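PDB 5NB8: CCN family member 3 from Rattus norvegicus, which acts as a secreted regulator of proliferation, adhesion, migration, differentiation and survival, binding integrins and receptors such as NOTCH1, and is represented here by its von Willebrand factor C domain. Local coordinates for residues G3-F8 with I12-E17; Y25-R30 with I34-R39; P38-D43 with E62-W67; D43-G48 with P52-V57. All blocks are in the same frame, centred on the assembly; numbering follows the deposited sequence.

Contact 1 (G3-F8 with I12-E17); sequences GDNCVF and IYRNGE
Cys6 and Tyr13 form the hydrogen-bonded pair of a short antiparallel beta hairpin near the N-terminal end of the von Willebrand factor C domain: Cys6 N reaches Tyr13 O at 2.8 Å, and Tyr13 N returns a bond to Cys6 O at 2.7 Å. One residue earlier, Asn5 extends the link with its side chain. Its CB rests 3.3 Å from Tyr13 O; with CG beside the backbone N (chi1 -56°), the amide carbon faces CA of Arg14, and at the tip OD1 accepts the N-H of Asn15 at 3.3 Å, the donor tilted 17° from the carbonyl plane. A short amide suits this place, where the strands have stopped pairing but a backbone N-H can still be reached. Asn15 lays its CB against Asp4 O, and its OD1 accepts the backbone N-H of Asp31.

On the Cys6 and Tyr13 face, Tyr13 CE2 meets Phe8 CB at 3.9 Å, while the Tyr13 ring stacks on that of Phe19. Val7 and Ile12 touch more loosely on the other face. With few apolar contacts, cohesion between the two segments comes chiefly from the main-chain pair and the Asn5 amide, while the Cys6-Cys29 disulfide ties the hairpin to strand 25-30.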
loop_
_atom_site.group_PDB
_atom_site.type_symbol
_atom_site.label_atom_id
_atom_site.label_comp_id
_atom_site.label_asym_id
_atom_site.label_seq_id
_atom_site.Cartn_x
_atom_site.Cartn_y
_atom_site.Cartn_z
ATOM N N GLY A 3 20.689 -11.593 -8.036
ATOM C CA GLY A 3 20.919 -10.502 -8.960
ATOM C C GLY A 3 19.900 -10.365 -10.071
ATOM O O GLY A 3 20.034 -9.456 -10.899
ATOM N N ASP A 4 18.899 -11.237 -10.120
ATOM C CA ASP A 4 17.866 -11.161 -11.143
ATOM C C ASP A 4 17.047 -9.881 -11.011
ATOM O O ASP A 4 16.843 -9.359 -9.915
ATOM C CB ASP A 4 16.931 -12.362 -11.035
ATOM C CG ASP A 4 17.500 -13.599 -11.688
ATOM O OD1 ASP A 4 18.512 -13.467 -12.399
ATOM O OD2 ASP A 4 16.935 -14.687 -11.497
ATOM N N ASN A 5 16.578 -9.383 -12.155
ATOM C CA ASN A 5 15.581 -8.321 -12.220
ATOM C C ASN A 5 14.186 -8.904 -11.987
ATOM O O ASN A 5 13.997 -10.121 -11.920
ATOM C CB ASN A 5 15.654 -7.616 -13.571
ATOM C CG ASN A 5 17.046 -7.060 -13.872
ATOM O OD1 ASN A 5 17.770 -6.629 -12.978
ATOM N ND2 ASN A 5 17.420 -7.083 -15.138
ATOM N N CYS A 6 13.197 -8.019 -11.861
ATOM C CA CYS A 6 11.807 -8.378 -11.622
ATOM C C CYS A 6 10.911 -7.730 -12.666
ATOM O O CYS A 6 11.225 -6.671 -13.205
ATOM C CB CYS A 6 11.313 -7.919 -10.244
ATOM S SG CYS A 6 12.337 -8.267 -8.811
ATOM N N VAL A 7 9.764 -8.354 -12.920
ATOM C CA VAL A 7 8.743 -7.778 -13.783
ATOM C C VAL A 7 7.486 -7.578 -12.951
ATOM O O VAL A 7 7.021 -8.507 -12.280
ATOM C CB VAL A 7 8.462 -8.666 -15.004
ATOM C CG1 VAL A 7 7.589 -7.931 -15.968
ATOM C CG2 VAL A 7 9.793 -9.102 -15.681
ATOM N N PHE A 8 6.954 -6.363 -12.974
ATOM C CA PHE A 8 5.707 -6.083 -12.277
ATOM C C PHE A 8 4.821 -5.283 -13.207
ATOM O O PHE A 8 5.235 -4.223 -13.678
ATOM C CB PHE A 8 5.931 -5.303 -10.976
ATOM C CG PHE A 8 4.651 -4.891 -10.308
ATOM C CD1 PHE A 8 3.901 -5.819 -9.597
ATOM C CD2 PHE A 8 4.181 -3.589 -10.419
ATOM C CE1 PHE A 8 2.711 -5.451 -9.002
ATOM C CE2 PHE A 8 3.003 -3.218 -9.825
ATOM C CZ PHE A 8 2.260 -4.152 -9.115
ATOM N N ILE A 12 9.822 -3.799 -16.209
ATOM C CA ILE A 12 10.989 -4.455 -15.616
ATOM C C ILE A 12 11.566 -3.537 -14.558
ATOM O O ILE A 12 11.766 -2.343 -14.806
ATOM C CB ILE A 12 12.055 -4.785 -16.673
ATOM C CG1 ILE A 12 11.546 -5.804 -17.683
ATOM C CG2 ILE A 12 13.368 -5.289 -15.990
ATOM C CD1 ILE A 12 12.428 -5.897 -18.920
ATOM N N TYR A 13 11.833 -4.087 -13.384
ATOM C CA TYR A 13 12.522 -3.376 -12.319
ATOM C C TYR A 13 13.826 -4.103 -12.022
ATOM O O TYR A 13 13.860 -5.335 -11.980
ATOM C CB TYR A 13 11.631 -3.273 -11.072
ATOM C CG TYR A 13 10.404 -2.420 -11.346
ATOM C CD1 TYR A 13 10.485 -1.031 -11.351
ATOM C CD2 TYR A 13 9.189 -3.002 -11.659
ATOM C CE1 TYR A 13 9.366 -0.244 -11.638
ATOM C CE2 TYR A 13 8.074 -2.233 -11.940
ATOM C CZ TYR A 13 8.163 -0.864 -11.920
ATOM O OH TYR A 13 7.048 -0.124 -12.211
ATOM N N ARG A 14 14.898 -3.346 -11.828
ATOM C CA ARG A 14 16.182 -3.988 -11.634
ATOM C C ARG A 14 16.326 -4.430 -10.186
ATOM O O ARG A 14 15.628 -3.946 -9.290
ATOM C CB ARG A 14 17.324 -3.058 -12.060
ATOM C CG ARG A 14 17.478 -2.972 -13.589
ATOM C CD ARG A 14 18.487 -1.925 -14.032
ATOM N NE ARG A 14 18.039 -0.579 -13.689
ATOM C CZ ARG A 14 18.521 0.137 -12.678
ATOM N NH1 ARG A 14 19.492 -0.359 -11.916
ATOM N NH2 ARG A 14 18.039 1.352 -12.440
ATOM N N ASN A 15 17.187 -5.431 -9.982
ATOM C CA ASN A 15 17.512 -5.890 -8.641
ATOM C C ASN A 15 17.899 -4.704 -7.772
ATOM O O ASN A 15 18.648 -3.824 -8.198
ATOM C CB ASN A 15 18.663 -6.909 -8.688
ATOM C CG ASN A 15 19.057 -7.421 -7.299
ATOM O OD1 ASN A 15 18.201 -7.719 -6.456
ATOM N ND2 ASN A 15 20.368 -7.524 -7.057
ATOM N N GLY A 16 17.360 -4.668 -6.559
ATOM C CA GLY A 16 17.566 -3.537 -5.686
ATOM C C GLY A 16 16.792 -2.272 -6.030
ATOM O O GLY A 16 16.837 -1.319 -5.243
ATOM N N GLU A 17 16.085 -2.221 -7.162
ATOM C CA GLU A 17 15.334 -1.019 -7.540
ATOM C C GLU A 17 14.021 -0.914 -6.758
ATOM O O GLU A 17 13.371 -1.921 -6.460
ATOM C CB GLU A 17 15.053 -1.010 -9.052
ATOM C CG GLU A 17 14.297 0.215 -9.593
ATOM C CD GLU A 17 14.206 0.285 -11.135
ATOM O OE1 GLU A 17 14.684 -0.641 -11.829
ATOM O OE2 GLU A 17 13.653 1.284 -11.656
#

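Contact 2 (Y25-R30 with I34-R39); sequences YHCTCR and IGCVPR
The Cys27-Cys36 disulfide, SG to SG 2.0 Å, lies at the apolar centre of a beta hairpin, where strands 25-30 and 33-38 run antiparallel within a three-stranded sheet. The two cysteines are a non-hydrogen-bonded pair with CA atoms 3.9 Å apart, close enough for a bridge with chi3 of 102° to span the strands. On the same face Ile34 turns its branches to two neighbours: CG2 lies against Cys27 CB, and CD1 sits 3.6 Å from Cys29 CB. At the other end of this face the Tyr25 ring and Pro38 cross obliquely, with CE2 of Tyr25 3.9 Å from CB of Pro38 and CD2 beside Cys36 CB. With alanine in place of Tyr25, Pro38 and the Cys36 side of the disulfide would probably lose the ring packed against them.

On either side of the cysteine pair, His26 with Val37 and Thr28 with Gly35 make paired backbone hydrogen bonds. Gly35 suits its place because a CB there would come too near Arg30 NH2 as that side chain lies here; the Arg30 guanidinium also has Thr28 CB over one face. At the polar edge Arg39 passes its CD by the Tyr25 backbone on the way to a salt bridge with Glu20, and Thr28 OG1 bonds Lys18. On this polar side a water donates to His26 O at 3.0 Å and lies 3.3 Å from Thr28 OG1.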
loop_
_atom_site.group_PDB
_atom_site.type_symbol
_atom_site.label_atom_id
_atom_site.label_comp_id
_atom_site.label_asym_id
_atom_site.label_seq_id
_atom_site.Cartn_x
_atom_site.Cartn_y
_atom_site.Cartn_z
ATOM N N TYR A 25 1.709 2.278 -1.596
ATOM C CA TYR A 25 2.672 1.191 -1.405
ATOM C C TYR A 25 4.061 1.564 -1.907
ATOM O O TYR A 25 4.215 2.334 -2.856
ATOM C CB TYR A 25 2.192 -0.091 -2.091
ATOM C CG TYR A 25 1.216 -0.835 -1.222
ATOM C CD1 TYR A 25 -0.143 -0.570 -1.286
ATOM C CD2 TYR A 25 1.658 -1.777 -0.308
ATOM C CE1 TYR A 25 -1.044 -1.243 -0.473
ATOM C CE2 TYR A 25 0.768 -2.446 0.515
ATOM C CZ TYR A 25 -0.586 -2.167 0.426
ATOM O OH TYR A 25 -1.474 -2.832 1.234
ATOM N N HIS A 26 5.074 1.003 -1.246
ATOM C CA HIS A 26 6.473 1.148 -1.627
ATOM C C HIS A 26 7.033 -0.250 -1.851
ATOM O O HIS A 26 6.973 -1.087 -0.945
ATOM C CB HIS A 26 7.256 1.882 -0.536
ATOM C CG HIS A 26 8.711 2.063 -0.835
ATOM N ND1 HIS A 26 9.175 3.015 -1.717
ATOM C CD2 HIS A 26 9.807 1.431 -0.353
ATOM C CE1 HIS A 26 10.494 2.952 -1.776
ATOM N NE2 HIS A 26 10.903 2.000 -0.956
ATOM N N CYS A 27 7.575 -0.500 -3.045
ATOM C CA CYS A 27 7.979 -1.836 -3.463
ATOM C C CYS A 27 9.463 -1.876 -3.789
ATOM O O CYS A 27 10.038 -0.899 -4.272
ATOM C CB CYS A 27 7.183 -2.314 -4.690
ATOM S SG CYS A 27 5.373 -2.373 -4.422
ATOM N N THR A 28 10.070 -3.034 -3.537
ATOM C CA THR A 28 11.476 -3.268 -3.848
ATOM C C THR A 28 11.611 -4.589 -4.589
ATOM O O THR A 28 11.011 -5.592 -4.200
ATOM C CB THR A 28 12.329 -3.296 -2.573
ATOM O OG1 THR A 28 12.199 -2.038 -1.899
ATOM C CG2 THR A 28 13.833 -3.560 -2.898
ATOM N N CYS A 29 12.401 -4.583 -5.655
ATOM C CA CYS A 29 12.762 -5.795 -6.368
ATOM C C CYS A 29 14.016 -6.378 -5.727
ATOM O O CYS A 29 15.023 -5.676 -5.589
ATOM C CB CYS A 29 12.999 -5.480 -7.839
ATOM S SG CYS A 29 13.763 -6.820 -8.763
ATOM N N ARG A 30 13.958 -7.648 -5.325
ATOM C CA ARG A 30 15.088 -8.323 -4.677
ATOM C C ARG A 30 15.274 -9.680 -5.345
ATOM O O ARG A 30 14.512 -10.610 -5.069
ATOM C CB ARG A 30 14.870 -8.511 -3.172
ATOM C CG ARG A 30 14.514 -7.263 -2.361
ATOM C CD ARG A 30 14.465 -7.569 -0.860
ATOM N NE ARG A 30 13.963 -6.425 -0.099
ATOM C CZ ARG A 30 12.672 -6.145 0.058
ATOM N NH1 ARG A 30 12.298 -5.080 0.757
ATOM N NH2 ARG A 30 11.752 -6.931 -0.484
ATOM N N ILE A 34 9.403 -9.294 -5.993
ATOM C CA ILE A 34 8.955 -7.993 -5.501
ATOM C C ILE A 34 8.358 -8.149 -4.114
ATOM O O ILE A 34 7.466 -8.981 -3.902
ATOM C CB ILE A 34 7.900 -7.358 -6.422
ATOM C CG1 ILE A 34 8.440 -7.112 -7.829
ATOM C CG2 ILE A 34 7.393 -6.038 -5.771
ATOM C CD1 ILE A 34 9.390 -5.964 -7.920
ATOM N N GLY A 35 8.789 -7.301 -3.186
ATOM C CA GLY A 35 8.099 -7.120 -1.921
ATOM C C GLY A 35 7.708 -5.659 -1.787
ATOM O O GLY A 35 8.382 -4.778 -2.319
ATOM N N CYS A 36 6.614 -5.408 -1.059
ATOM C CA CYS A 36 6.049 -4.074 -0.891
ATOM C C CYS A 36 5.592 -3.848 0.547
ATOM O O CYS A 36 5.141 -4.773 1.230
ATOM C CB CYS A 36 4.846 -3.848 -1.817
ATOM S SG CYS A 36 5.066 -4.207 -3.567
ATOM N N VAL A 37 5.700 -2.599 0.995
ATOM C CA VAL A 37 5.210 -2.215 2.320
ATOM C C VAL A 37 4.157 -1.122 2.203
ATOM O O VAL A 37 4.298 -0.208 1.379
ATOM C CB VAL A 37 6.357 -1.746 3.225
ATOM C CG1 VAL A 37 7.230 -2.936 3.630
ATOM C CG2 VAL A 37 7.211 -0.718 2.491
ATOM N N PRO A 38 3.123 -1.156 3.033
ATOM C CA PRO A 38 2.126 -0.090 3.008
ATOM C C PRO A 38 2.701 1.205 3.538
ATOM O O PRO A 38 3.549 1.222 4.434
ATOM C CB PRO A 38 1.015 -0.616 3.926
ATOM C CG PRO A 38 1.721 -1.543 4.874
ATOM C CD PRO A 38 2.893 -2.122 4.128
ATOM N N ARG A 39 2.246 2.302 2.946
ATOM C CA ARG A 39 2.592 3.633 3.414
ATOM C C ARG A 39 1.488 4.263 4.250
ATOM O O ARG A 39 1.734 5.271 4.913
ATOM C CB ARG A 39 2.937 4.528 2.217
ATOM C CG ARG A 39 4.188 4.023 1.479
ATOM C CD ARG A 39 4.416 4.724 0.161
ATOM N NE ARG A 39 4.546 6.162 0.330
ATOM C CZ ARG A 39 4.571 7.029 -0.677
ATOM N NH1 ARG A 39 4.693 8.325 -0.435
ATOM N NH2 ARG A 39 4.477 6.596 -1.926
HETATM O O HOH W 1 9.526 -2.408 -0.032
#

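Contact 3 (P38-D43 with E62-W67); sequences PRCQLD and ECCEKW. With IMD (imidazole), chain F; IMD (imidazole), chain E.
Cys40 meets Cys64 first, just after the hairpin strand ends: their SG atoms are bonded at 2.0 Å with chi3 of -85°, and SG of Cys63 lies 4.3 Å from Cys40 SG. Cysteine suits this place because it can tie the two segments covalently where their backbones do not pair with each other. Gln41 then runs its extended chain toward a bound imidazole, probably from the crystallisation liquor, and Leu42 is the centre of an inverse gamma turn that swings the chain round to Asp43. The Asp43 carboxylate takes the indole N-H of Trp67, OD1 to NE1 2.9 Å, from above its own plane; carboxylate and ring are inclined by 47°. That position follows from a first torsion that sets CG between the backbone N and the carbonyl carbon (chi1 62°). The backbone O of Asp43 adds an in-plane contact at the indole edge, 3.5 Å from Trp67 CZ2. OD1 also faces the amine of Lys56 and receives a weak bond from imidazole N3, and this company would probably favour the ionised acid. A phenylalanine instead of Trp67 would probably leave Asp43 OD1 without its indole donor, with the carboxylate more at liberty to turn.

Away from the acid, Trp67 packs on Pro54, Lys56 and Leu45. Cys63, next door to Cys64, is bridged to Cys23, so adjacent cysteines send disulfides to two different parts of the chain. Such disulfide cross-linking of loops between short strands is characteristic of the cysteine-rich von Willebrand factor C domain.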
loop_
_atom_site.group_PDB
_atom_site.type_symbol
_atom_site.label_atom_id
_atom_site.label_comp_id
_atom_site.label_asym_id
_atom_site.label_seq_id
_atom_site.Cartn_x
_atom_site.Cartn_y
_atom_site.Cartn_z
ATOM N N PRO A 38 3.123 -1.156 3.033
ATOM C CA PRO A 38 2.126 -0.090 3.008
ATOM C C PRO A 38 2.701 1.205 3.538
ATOM O O PRO A 38 3.549 1.222 4.434
ATOM C CB PRO A 38 1.015 -0.616 3.926
ATOM C CG PRO A 38 1.721 -1.543 4.874
ATOM C CD PRO A 38 2.893 -2.122 4.128
ATOM N N ARG A 39 2.246 2.302 2.946
ATOM C CA ARG A 39 2.592 3.633 3.414
ATOM C C ARG A 39 1.488 4.263 4.250
ATOM O O ARG A 39 1.734 5.271 4.913
ATOM C CB ARG A 39 2.937 4.528 2.217
ATOM C CG ARG A 39 4.188 4.023 1.479
ATOM C CD ARG A 39 4.416 4.724 0.161
ATOM N NE ARG A 39 4.546 6.162 0.330
ATOM C CZ ARG A 39 4.571 7.029 -0.677
ATOM N NH1 ARG A 39 4.693 8.325 -0.435
ATOM N NH2 ARG A 39 4.477 6.596 -1.926
ATOM N N CYS A 40 0.299 3.675 4.260
ATOM C CA CYS A 40 -0.799 4.140 5.098
ATOM C C CYS A 40 -0.795 3.381 6.423
ATOM O O CYS A 40 -0.086 2.385 6.596
ATOM C CB CYS A 40 -2.138 3.962 4.374
ATOM S SG CYS A 40 -2.286 4.874 2.802
ATOM N N GLN A 41 -1.593 3.868 7.371
ATOM C CA GLN A 41 -1.797 3.185 8.648
ATOM C C GLN A 41 -2.954 2.215 8.501
ATOM O O GLN A 41 -4.116 2.632 8.456
ATOM C CB GLN A 41 -2.115 4.167 9.768
ATOM C CG GLN A 41 -0.957 4.797 10.442
ATOM C CD GLN A 41 -1.396 5.623 11.645
ATOM O OE1 GLN A 41 -1.797 5.093 12.690
ATOM N NE2 GLN A 41 -1.309 6.936 11.500
ATOM N N LEU A 42 -2.652 0.920 8.449
ATOM C CA LEU A 42 -3.712 -0.079 8.374
ATOM C C LEU A 42 -4.235 -0.356 9.783
ATOM O O LEU A 42 -4.131 -1.460 10.315
ATOM C CB LEU A 42 -3.216 -1.341 7.671
ATOM C CG LEU A 42 -2.675 -0.992 6.271
ATOM C CD1 LEU A 42 -2.365 -2.206 5.426
ATOM C CD2 LEU A 42 -3.657 -0.097 5.548
ATOM N N ASP A 43 -4.792 0.693 10.398
ATOM C CA ASP A 43 -5.221 0.580 11.780
ATOM C C ASP A 43 -6.651 0.061 11.859
ATOM O O ASP A 43 -7.286 -0.273 10.857
ATOM C CB ASP A 43 -5.078 1.910 12.512
ATOM C CG ASP A 43 -5.942 3.013 11.916
ATOM O OD1 ASP A 43 -6.520 2.830 10.832
ATOM O OD2 ASP A 43 -6.042 4.065 12.556
ATOM N N GLU A 62 -6.322 13.251 -0.541
ATOM C CA GLU A 62 -5.538 12.470 0.404
ATOM C C GLU A 62 -5.246 11.113 -0.196
ATOM O O GLU A 62 -6.128 10.485 -0.791
ATOM C CB GLU A 62 -6.274 12.278 1.730
ATOM C CG GLU A 62 -6.432 13.535 2.557
ATOM C CD GLU A 62 -5.360 13.643 3.612
ATOM O OE1 GLU A 62 -4.432 12.802 3.605
ATOM O OE2 GLU A 62 -5.445 14.560 4.451
ATOM N N CYS A 63 -4.009 10.646 -0.010
ATOM C CA CYS A 63 -3.674 9.309 -0.478
ATOM C C CYS A 63 -4.450 8.251 0.297
ATOM O O CYS A 63 -5.071 7.366 -0.296
ATOM C CB CYS A 63 -2.169 9.061 -0.360
ATOM S SG CYS A 63 -1.748 7.349 -0.728
ATOM N N CYS A 64 -4.428 8.324 1.622
ATOM C CA CYS A 64 -4.919 7.238 2.459
ATOM C C CYS A 64 -6.370 7.454 2.858
ATOM O O CYS A 64 -6.823 8.586 3.026
ATOM C CB CYS A 64 -4.060 7.117 3.715
ATOM S SG CYS A 64 -2.323 6.832 3.339
ATOM N N GLU A 65 -7.087 6.346 3.021
ATOM C CA GLU A 65 -8.462 6.388 3.490
ATOM C C GLU A 65 -8.504 6.766 4.961
ATOM O O GLU A 65 -7.581 6.475 5.727
ATOM C CB GLU A 65 -9.146 5.042 3.276
ATOM C CG GLU A 65 -9.458 4.752 1.821
ATOM C CD GLU A 65 -8.470 3.801 1.192
ATOM O OE1 GLU A 65 -8.901 2.962 0.377
ATOM O OE2 GLU A 65 -7.266 3.883 1.521
ATOM N N LYS A 66 -9.601 7.415 5.351
ATOM C CA LYS A 66 -9.791 7.943 6.693
ATOM C C LYS A 66 -11.068 7.387 7.299
ATOM O O LYS A 66 -12.006 7.017 6.589
ATOM C CB LYS A 66 -9.858 9.476 6.699
ATOM C CG LYS A 66 -8.676 10.174 6.030
ATOM C CD LYS A 66 -7.366 9.822 6.706
ATOM C CE LYS A 66 -6.180 10.386 5.938
ATOM N NZ LYS A 66 -4.910 10.142 6.670
ATOM N N TRP A 67 -11.120 7.387 8.627
ATOM C CA TRP A 67 -12.247 6.783 9.324
ATOM C C TRP A 67 -13.450 7.713 9.316
ATOM O O TRP A 67 -13.312 8.927 9.480
ATOM C CB TRP A 67 -11.871 6.427 10.764
ATOM C CG TRP A 67 -11.001 5.189 10.867
ATOM C CD1 TRP A 67 -9.673 5.152 11.164
ATOM C CD2 TRP A 67 -11.400 3.823 10.640
ATOM N NE1 TRP A 67 -9.213 3.851 11.137
ATOM C CE2 TRP A 67 -10.252 3.016 10.818
ATOM C CE3 TRP A 67 -12.612 3.207 10.309
ATOM C CZ2 TRP A 67 -10.283 1.616 10.698
ATOM C CZ3 TRP A 67 -12.645 1.818 10.179
ATOM C CH2 TRP A 67 -11.483 1.040 10.366
HETATM N N1 IMD F . -5.320 7.395 8.795
HETATM C C2 IMD F . -6.130 6.318 8.794
HETATM N N3 IMD F . -6.215 5.831 10.050
HETATM C C4 IMD F . -5.453 6.601 10.850
HETATM C C5 IMD F . -4.889 7.590 10.057
HETATM N N1 IMD E . -12.260 11.765 7.765
HETATM C C2 IMD E . -11.252 12.588 8.125
HETATM N N3 IMD E . -11.149 13.570 7.205
HETATM C C4 IMD E . -12.091 13.372 6.261
HETATM C C5 IMD E . -12.794 12.231 6.617
#

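Contact 4 (D43-G48 with P52-V57); sequences DVLLPG and PAPKKV. With IMD (imidazole), chain F.
Pro47 and Pro52 bring the two backbones nearest, with CA atoms 4.5 Å apart, and from there segments 43-48 and 52-57 run in roughly opposite directions, 157° apart. Only 52-57 carries a strand, 54-57, which pairs edge to edge with 66-69, while 43-48 packs on the face that carries Pro54 and Lys56. The main chains do not pair as a sheet: Pro47, Pro52 and Pro54 have no N-H to offer, and Gly48 O merely packs against Pro52 N.

Pro54 fills the middle: its CB lies 4.0 Å from Leu45 CD2, CG comes 3.6 Å from Leu46 O, and CD rests on CA of Pro47. Leu45 crosses the proline at about a right angle, its CG held anti to the backbone N (chi1 -175°), and both side chains also touch Trp67. A rigid ring suits this place because it makes contact without leaving an amide hydrogen to be satisfied.

At the far end Lys56 stretches its chain fully beyond CG to bring NZ 3.1 Å from Asp43 OD1, a salt bridge that approaches the syn side of the carboxylate, 30° out of its plane. The same amine donates to a water that bonds Asp43 O at 2.7 Å, so Lys56 holds the Asp43 side chain directly and its backbone O through the water. CE of Lys56 also lies 3.3 Å from C2 of a bound imidazole, probably from the crystallisation liquor. The contact thus joins an ionic end to a proline-rich apolar end, and because Asp43 OD1 also accepts from Trp67, its charge is probably well compensated.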
loop_
_atom_site.group_PDB
_atom_site.type_symbol
_atom_site.label_atom_id
_atom_site.label_comp_id
_atom_site.label_asym_id
_atom_site.label_seq_id
_atom_site.Cartn_x
_atom_site.Cartn_y
_atom_site.Cartn_z
ATOM N N ASP A 43 -4.792 0.693 10.398
ATOM C CA ASP A 43 -5.221 0.580 11.780
ATOM C C ASP A 43 -6.651 0.061 11.859
ATOM O O ASP A 43 -7.286 -0.273 10.857
ATOM C CB ASP A 43 -5.078 1.910 12.512
ATOM C CG ASP A 43 -5.942 3.013 11.916
ATOM O OD1 ASP A 43 -6.520 2.830 10.832
ATOM O OD2 ASP A 43 -6.042 4.065 12.556
ATOM N N VAL A 44 -7.153 -0.032 13.084
ATOM C CA VAL A 44 -8.428 -0.663 13.380
ATOM C C VAL A 44 -9.219 0.295 14.257
ATOM O O VAL A 44 -8.654 0.964 15.127
ATOM C CB VAL A 44 -8.219 -2.023 14.081
ATOM C CG1 VAL A 44 -9.534 -2.624 14.489
ATOM C CG2 VAL A 44 -7.445 -2.990 13.169
ATOM N N LEU A 45 -10.520 0.388 14.009
ATOM C CA LEU A 45 -11.405 1.227 14.808
ATOM C C LEU A 45 -12.687 0.447 15.031
ATOM O O LEU A 45 -13.364 0.080 14.068
ATOM C CB LEU A 45 -11.691 2.568 14.120
ATOM C CG LEU A 45 -12.525 3.545 14.969
ATOM C CD1 LEU A 45 -11.705 4.036 16.152
ATOM C CD2 LEU A 45 -13.036 4.732 14.168
ATOM N N LEU A 46 -13.011 0.190 16.288
ATOM C CA LEU A 46 -14.147 -0.634 16.681
ATOM C C LEU A 46 -15.403 0.206 16.898
ATOM O O LEU A 46 -15.328 1.406 17.186
ATOM C CB LEU A 46 -13.809 -1.401 17.957
ATOM C CG LEU A 46 -12.607 -2.330 17.887
ATOM C CD1 LEU A 46 -12.544 -3.164 19.164
ATOM C CD2 LEU A 46 -12.695 -3.222 16.669
ATOM N N PRO A 47 -16.582 -0.399 16.759
ATOM C CA PRO A 47 -17.823 0.360 16.944
ATOM C C PRO A 47 -17.824 1.098 18.270
ATOM O O PRO A 47 -17.415 0.562 19.303
ATOM C CB PRO A 47 -18.909 -0.716 16.899
ATOM C CG PRO A 47 -18.315 -1.806 16.064
ATOM C CD PRO A 47 -16.839 -1.784 16.322
ATOM N N GLY A 48 -18.269 2.347 18.226
ATOM C CA GLY A 48 -18.252 3.204 19.379
ATOM C C GLY A 48 -19.649 3.687 19.685
ATOM O O GLY A 48 -20.587 3.465 18.910
ATOM N N PRO A 52 -21.425 3.467 15.369
ATOM C CA PRO A 52 -21.708 2.028 15.422
ATOM C C PRO A 52 -21.096 1.264 14.274
ATOM O O PRO A 52 -20.868 0.055 14.399
ATOM C CB PRO A 52 -23.245 1.969 15.379
ATOM C CG PRO A 52 -23.707 3.361 15.707
ATOM C CD PRO A 52 -22.648 4.244 15.120
ATOM N N ALA A 53 -20.825 1.934 13.159
ATOM C CA ALA A 53 -20.378 1.287 11.930
ATOM C C ALA A 53 -19.188 2.061 11.379
ATOM O O ALA A 53 -19.299 2.733 10.344
ATOM C CB ALA A 53 -21.522 1.209 10.916
ATOM N N PRO A 54 -18.040 2.012 12.056
ATOM C CA PRO A 54 -16.851 2.682 11.519
ATOM C C PRO A 54 -16.505 2.113 10.156
ATOM O O PRO A 54 -16.544 0.901 9.946
ATOM C CB PRO A 54 -15.759 2.362 12.551
ATOM C CG PRO A 54 -16.501 1.985 13.793
ATOM C CD PRO A 54 -17.745 1.303 13.312
ATOM N N LYS A 55 -16.177 2.999 9.223
ATOM C CA LYS A 55 -15.811 2.574 7.877
ATOM C C LYS A 55 -14.760 3.527 7.324
ATOM O O LYS A 55 -14.890 4.747 7.471
ATOM C CB LYS A 55 -17.055 2.529 6.982
ATOM C CG LYS A 55 -16.822 2.092 5.554
ATOM C CD LYS A 55 -18.157 1.991 4.813
ATOM C CE LYS A 55 -17.958 1.803 3.314
ATOM N NZ LYS A 55 -17.068 0.646 3.004
ATOM N N LYS A 56 -13.717 2.975 6.708
ATOM C CA LYS A 56 -12.666 3.778 6.099
ATOM C C LYS A 56 -13.041 4.094 4.660
ATOM O O LYS A 56 -13.425 3.197 3.903
ATOM C CB LYS A 56 -11.318 3.056 6.152
ATOM C CG LYS A 56 -10.335 3.710 7.095
ATOM C CD LYS A 56 -8.995 3.032 7.059
ATOM C CE LYS A 56 -8.002 3.790 7.923
ATOM N NZ LYS A 56 -6.630 3.226 7.791
ATOM N N VAL A 57 -12.945 5.375 4.299
ATOM C CA VAL A 57 -13.431 5.919 3.036
ATOM C C VAL A 57 -12.368 6.854 2.465
ATOM O O VAL A 57 -11.663 7.547 3.207
ATOM C CB VAL A 57 -14.782 6.667 3.216
ATOM C CG1 VAL A 57 -15.324 7.147 1.885
ATOM C CG2 VAL A 57 -15.822 5.776 3.892
HETATM N N1 IMD F . -5.320 7.395 8.795
HETATM C C2 IMD F . -6.130 6.318 8.794
HETATM N N3 IMD F . -6.215 5.831 10.050
HETATM C C4 IMD F . -5.453 6.601 10.850
HETATM C C5 IMD F . -4.889 7.590 10.057
HETATM O O HOH W 2 -7.339 0.194 8.178
#

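Contacts 1 and 2 come first along the chain; contact 3 opens on the residues where contact 2 ends, and contact 4 begins on the last residue of contact 3's first segment and closes before its second. Contacts 1 and 2, centres about 12 Å apart, are neighbouring hairpins, joined by the disulfide of Cys6 to Cys29. Contacts 3 and 4, centres about 13 Å apart, share Asp43 and reach the two-stranded sheet of 54-57 and 66-69. The centres of contacts 1 and 4 lie about 38 Å apart on opposite sides of the chain's centre. The von Willebrand factor C domain is therefore elongated, its N-terminal hairpins connected to a loop-rich C-terminal part through residues 38-43 and the Cys23-Cys63 disulfide.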